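Local atomic coordinates of Non-reducing end alpha-L-arabinofuranosidase BoGH43B (Bacteroides ovatus, PDB entry 5JOZ), a protein that cleaves terminal non-reducing alpha-L-arabinofuranoside residues from xyloglucan branches, converting 'S' units to 'X' units in xyloglucan degradation. Residues A[180-184]-A[185-189]; A[390-393]-A[394-397]. All coordinates share one frame; numbering follows the deposited sequence.

Contact 1 of 2, residues A[180-184]-A[185-189]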
loop_
_atom_site.group_PDB
_atom_site.type_symbol
_atom_site.label_atom_id
_atom_site.label_comp_id
_atom_site.label_asym_id
_atom_site.label_seq_id
_atom_site.Cartn_x
_atom_site.Cartn_y
_atom_site.Cartn_z
ATOM N N PHE A 180 1.756 -21.452 -3.786
ATOM C CA PHE A 180 1.919 -22.878 -3.763
ATOM C C PHE A 180 1.309 -23.398 -2.459
ATOM O O PHE A 180 1.661 -22.916 -1.388
ATOM C CB PHE A 180 3.425 -23.184 -3.831
ATOM C CG PHE A 180 3.749 -24.615 -4.142
ATOM C CD1 PHE A 180 3.273 -25.209 -5.298
ATOM C CD2 PHE A 180 4.546 -25.365 -3.285
ATOM C CE1 PHE A 180 3.571 -26.529 -5.588
ATOM C CE2 PHE A 180 4.848 -26.682 -3.568
ATOM C CZ PHE A 180 4.356 -27.266 -4.725
ATOM N N TYR A 181 0.384 -24.354 -2.548
ATOM C CA TYR A 181 -0.205 -24.977 -1.354
ATOM C C TYR A 181 -0.238 -26.494 -1.484
ATOM O O TYR A 181 -0.462 -27.027 -2.570
ATOM C CB TYR A 181 -1.630 -24.474 -1.098
ATOM C CG TYR A 181 -1.801 -22.975 -1.143
ATOM C CD1 TYR A 181 -1.235 -22.162 -0.174
ATOM C CD2 TYR A 181 -2.528 -22.373 -2.164
ATOM C CE1 TYR A 181 -1.389 -20.784 -0.213
ATOM C CE2 TYR A 181 -2.697 -21.003 -2.215
ATOM C CZ TYR A 181 -2.126 -20.208 -1.236
ATOM O OH TYR A 181 -2.304 -18.846 -1.289
ATOM N N LYS A 182 -0.006 -27.186 -0.372
ATOM C CA LYS A 182 -0.173 -28.633 -0.315
ATOM C C LYS A 182 -1.403 -28.836 0.518
ATOM O O LYS A 182 -1.344 -28.684 1.734
ATOM C CB LYS A 182 1.044 -29.317 0.317
ATOM C CG LYS A 182 0.875 -30.798 0.654
ATOM C CD LYS A 182 0.454 -31.637 -0.546
ATOM C CE LYS A 182 0.502 -33.127 -0.244
ATOM N NZ LYS A 182 1.860 -33.573 0.186
ATOM N N ILE A 183 -2.512 -29.160 -0.138
ATOM C CA ILE A 183 -3.796 -29.338 0.536
ATOM C C ILE A 183 -4.318 -30.722 0.178
ATOM O O ILE A 183 -4.557 -31.006 -1.010
ATOM C CB ILE A 183 -4.842 -28.298 0.074
ATOM C CG1 ILE A 183 -4.338 -26.866 0.304
ATOM C CG2 ILE A 183 -6.176 -28.535 0.773
ATOM C CD1 ILE A 183 -5.056 -25.823 -0.530
ATOM N N GLY A 184 -4.518 -31.566 1.192
ATOM C CA GLY A 184 -4.987 -32.927 0.971
ATOM C C GLY A 184 -4.044 -33.673 0.044
ATOM O O GLY A 184 -2.833 -33.579 0.207
ATOM N N ASP A 185 -4.597 -34.357 -0.958
ATOM C CA ASP A 185 -3.804 -35.190 -1.883
ATOM C C ASP A 185 -2.931 -34.403 -2.866
ATOM O O ASP A 185 -1.998 -34.979 -3.423
ATOM C CB ASP A 185 -4.707 -36.113 -2.737
ATOM C CG ASP A 185 -5.543 -37.104 -1.913
ATOM O OD1 ASP A 185 -5.262 -37.305 -0.709
ATOM O OD2 ASP A 185 -6.506 -37.678 -2.493
ATOM N N TYR A 186 -3.238 -33.119 -3.103
ATOM C CA TYR A 186 -2.653 -32.374 -4.229
ATOM C C TYR A 186 -1.821 -31.148 -3.858
ATOM O O TYR A 186 -2.011 -30.543 -2.809
ATOM C CB TYR A 186 -3.762 -31.929 -5.177
ATOM C CG TYR A 186 -4.690 -33.032 -5.600
ATOM C CD1 TYR A 186 -4.380 -33.872 -6.688
ATOM C CD2 TYR A 186 -5.898 -33.235 -4.929
ATOM C CE1 TYR A 186 -5.250 -34.894 -7.080
ATOM C CE2 TYR A 186 -6.772 -34.243 -5.312
ATOM C CZ TYR A 186 -6.452 -35.072 -6.379
ATOM O OH TYR A 186 -7.348 -36.056 -6.722
ATOM N N TYR A 187 -0.880 -30.811 -4.735
ATOM C CA TYR A 187 -0.167 -29.537 -4.690
ATOM C C TYR A 187 -0.923 -28.598 -5.614
ATOM O O TYR A 187 -1.246 -28.986 -6.733
ATOM C CB TYR A 187 1.275 -29.687 -5.175
ATOM C CG TYR A 187 2.118 -30.535 -4.268
ATOM C CD1 TYR A 187 2.189 -31.919 -4.435
ATOM C CD2 TYR A 187 2.831 -29.962 -3.224
ATOM C CE1 TYR A 187 2.962 -32.702 -3.589
ATOM C CE2 TYR A 187 3.607 -30.731 -2.378
ATOM C CZ TYR A 187 3.670 -32.100 -2.568
ATOM O OH TYR A 187 4.424 -32.850 -1.715
ATOM N N TYR A 188 -1.209 -27.381 -5.141
ATOM C CA TYR A 188 -1.994 -26.405 -5.884
ATOM C C TYR A 188 -1.172 -25.177 -6.174
ATOM O O TYR A 188 -0.459 -24.687 -5.301
ATOM C CB TYR A 188 -3.212 -25.944 -5.081
ATOM C CG TYR A 188 -4.300 -26.962 -4.902
ATOM C CD1 TYR A 188 -4.233 -27.901 -3.882
ATOM C CD2 TYR A 188 -5.425 -26.960 -5.718
ATOM C CE1 TYR A 188 -5.246 -28.822 -3.693
ATOM C CE2 TYR A 188 -6.441 -27.878 -5.537
ATOM C CZ TYR A 188 -6.342 -28.808 -4.523
ATOM O OH TYR A 188 -7.331 -29.732 -4.340
ATOM N N ILE A 189 -1.304 -24.674 -7.395
ATOM C CA ILE A 189 -0.777 -23.384 -7.805
ATOM C C ILE A 189 -1.990 -22.513 -8.100
ATOM O O ILE A 189 -2.728 -22.770 -9.051
ATOM C CB ILE A 189 0.127 -23.488 -9.055
ATOM C CG1 ILE A 189 1.430 -24.201 -8.688
ATOM C CG2 ILE A 189 0.434 -22.099 -9.627
ATOM C CD1 ILE A 189 2.308 -24.553 -9.874
#
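Tyr-181 and Tyr-188 form a hydrogen-bonded pair near the turn of a tight antiparallel beta hairpin. Tyr-188 N donates a hydrogen bond to Tyr-181 O at 2.7 Å, and Tyr-181 N returns a bond to Tyr-188 O at 2.9 Å. Nearer the turn, Ile-183 N reaches Tyr-186 O at 3.0 Å. The return bond from Tyr-186 N to Ile-183 O is longer. These last two bonds close a type II' turn with Gly-184 and Asp-185 at its corners. Gly-184 takes a positive phi, which a glycine adopts easily. The hairpin joins the first two strands of one four-stranded antiparallel blade of the family 43 beta-propeller.

One face carries Phe-180, Lys-182, Tyr-187 and Ile-189. Lys-182 lays its aliphatic chain over the Tyr-187 ring, with CD 3.8 Å from the ring centroid in a CH-pi contact. Bends at chi2 (56°) and chi4 (-58°) carry NZ back to Tyr-187 OH, where the bond is weak. Tyr-187 OH also makes a weak bond to Asp-133. Phe-180 CZ packs 3.4 Å from Tyr-187 CD2. The rings lie nearly parallel, 12° apart, but offset so far that little of one covers the other. Ile-189 CG1 meets the edge of the Phe-180 ring.

The other face carries Tyr-181, Ile-183, Tyr-186 and Tyr-188. The hydroxyl of Tyr-181 bonds to Asp-240 and Leu-241, and that of Tyr-188 to Gly-281, tying the hairpin to the next blade. Ile-183 and the Tyr-188 ring cross at about a right angle. Ile-183 CB stands 3.8 Å from Tyr-188 CE1, and Ile-183 O lies in the plane of that ring, at its edge, 3.5 Å from the same CE1.

Contact 2 of 2, residues A[390-393]-A[394-397]; sequences VVRA and DDKN
Arg-392 reaches along the turn to Asp-395, three residues on, and forms a salt bridge with it. This turn joins strands 389-392 and 397-406 of the C-terminal concanavalin A-like region. The chain bends here at a classic beta bulge: Ala-393 and Asp-394 both face Asn-397, and both backbone N atoms bond to Asn-397 O. Ala-393 N lies 2.9 Å from that oxygen.

The Arg-392 side chain leaves CB with CG anti to the backbone N (chi1 163°). CG passes 3.8 Å from Asp-394 N. The chain then runs fully extended through CD to NE, which bonds to Tyr-35 OH of the family 43 region. This reach brings the backbone of Asp-394 over one face of the guanidinium, with Asp-394 C 3.4 Å from NH1. At the tip, NH1 and NH2 both hold a single oxygen, Asp-395 OD1, at 2.8 and 2.9 Å. That oxygen lies in the guanidinium plane, but the carboxylate is turned 46° from it. NH1 meets OD1 nearly along its C-O bond, whereas NH2 comes from above the carboxylate plane.

Within the turn, Asp-394 OD1 accepts from Lys-396 N at 2.9 Å, an Asx turn across Asp-395, which probably steadies its backbone. An alanine in place of Arg-392 would probably leave Asp-395 OD1 without these two donors and cost Glu-34 this salt bridge.

Each charge has a second mate: Arg-392 NH2 also pairs with Glu-34 of the family 43 region, and Asp-395 OD2 with Arg-327. This chain of alternating charges is likely to keep both Arg-392 and Asp-395 ionised although the arginine is buried.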
loop_
_atom_site.group_PDB
_atom_site.type_symbol
_atom_site.label_atom_id
_atom_site.label_comp_id
_atom_site.label_asym_id
_atom_site.label_seq_id
_atom_site.Cartn_x
_atom_site.Cartn_y
_atom_site.Cartn_z
ATOM N N VAL A 390 -0.179 18.222 1.018
ATOM C CA VAL A 390 -0.192 17.775 -0.371
ATOM C C VAL A 390 -1.071 16.533 -0.535
ATOM O O VAL A 390 -1.034 15.620 0.299
ATOM C CB VAL A 390 1.243 17.487 -0.878
ATOM C CG1 VAL A 390 1.235 16.889 -2.289
ATOM C CG2 VAL A 390 2.053 18.778 -0.850
ATOM N N VAL A 391 -1.865 16.536 -1.606
ATOM C CA VAL A 391 -2.563 15.364 -2.099
ATOM C C VAL A 391 -1.656 14.851 -3.201
ATOM O O VAL A 391 -1.518 15.494 -4.243
ATOM C CB VAL A 391 -3.963 15.725 -2.655
ATOM C CG1 VAL A 391 -4.695 14.489 -3.137
ATOM C CG2 VAL A 391 -4.794 16.444 -1.595
ATOM N N ARG A 392 -1.006 13.717 -2.953
ATOM C CA ARG A 392 -0.067 13.138 -3.899
ATOM C C ARG A 392 -0.686 11.922 -4.531
ATOM O O ARG A 392 -1.205 11.074 -3.825
ATOM C CB ARG A 392 1.225 12.721 -3.199
ATOM C CG ARG A 392 2.125 11.750 -3.982
ATOM C CD ARG A 392 3.350 11.460 -3.134
ATOM N NE ARG A 392 4.265 10.506 -3.750
ATOM C CZ ARG A 392 5.156 10.800 -4.696
ATOM N NH1 ARG A 392 5.299 12.051 -5.160
ATOM N NH2 ARG A 392 5.931 9.831 -5.174
ATOM N N ALA A 393 -0.608 11.850 -5.861
ATOM C CA ALA A 393 -0.796 10.604 -6.602
ATOM C C ALA A 393 0.569 10.046 -7.007
ATOM O O ALA A 393 0.884 8.885 -6.742
ATOM C CB ALA A 393 -1.671 10.848 -7.810
ATOM N N ASP A 394 1.383 10.879 -7.639
ATOM C CA ASP A 394 2.772 10.523 -7.963
ATOM C C ASP A 394 3.596 11.819 -8.122
ATOM O O ASP A 394 3.108 12.896 -7.785
ATOM C CB ASP A 394 2.833 9.582 -9.197
ATOM C CG ASP A 394 2.227 10.199 -10.464
ATOM O OD1 ASP A 394 2.451 11.390 -10.717
ATOM O OD2 ASP A 394 1.532 9.485 -11.223
ATOM N N ASP A 395 4.819 11.714 -8.634
ATOM C CA ASP A 395 5.712 12.882 -8.782
ATOM C C ASP A 395 5.216 13.944 -9.768
ATOM O O ASP A 395 5.621 15.092 -9.678
ATOM C CB ASP A 395 7.131 12.434 -9.197
ATOM C CG ASP A 395 7.843 11.619 -8.113
ATOM O OD1 ASP A 395 7.380 11.633 -6.951
ATOM O OD2 ASP A 395 8.876 10.969 -8.420
ATOM N N LYS A 396 4.368 13.545 -10.711
ATOM C CA LYS A 396 3.836 14.429 -11.749
ATOM C C LYS A 396 2.389 14.852 -11.499
ATOM O O LYS A 396 1.864 15.659 -12.254
ATOM C CB LYS A 396 3.926 13.726 -13.128
ATOM C CG LYS A 396 5.352 13.389 -13.564
ATOM C CD LYS A 396 5.410 12.536 -14.821
ATOM C CE LYS A 396 6.863 12.221 -15.170
ATOM N NZ LYS A 396 7.016 11.242 -16.287
ATOM N N ASN A 397 1.731 14.299 -10.476
ATOM C CA ASN A 397 0.305 14.546 -10.250
ATOM C C ASN A 397 0.007 14.685 -8.759
ATOM O O ASN A 397 0.034 13.710 -8.005
ATOM C CB ASN A 397 -0.524 13.429 -10.882
ATOM C CG ASN A 397 -0.508 13.479 -12.412
ATOM O OD1 ASN A 397 -1.325 14.160 -13.045
ATOM N ND2 ASN A 397 0.417 12.744 -13.012
#

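Contact 1 comes first along the chain, in the family 43 catalytic region. Contact 2 follows in the C-terminal concanavalin A-like region. Their centres are about 42 Å apart, on opposite sides of the chain's centre, and their nearest atoms are about 28 Å apart. They share no sheet. Contact 1 joins strands 176-183 and 186-193 of one propeller blade; Glu-176, the probable proton donor, starts the first of these strands. Contact 2 links strands 389-392 and 397-406 of a curled antiparallel sheet, away from the catalytic residues. Through Glu-34 and Tyr-35, however, it also touches the catalytic region, so it lies where the two parts meet.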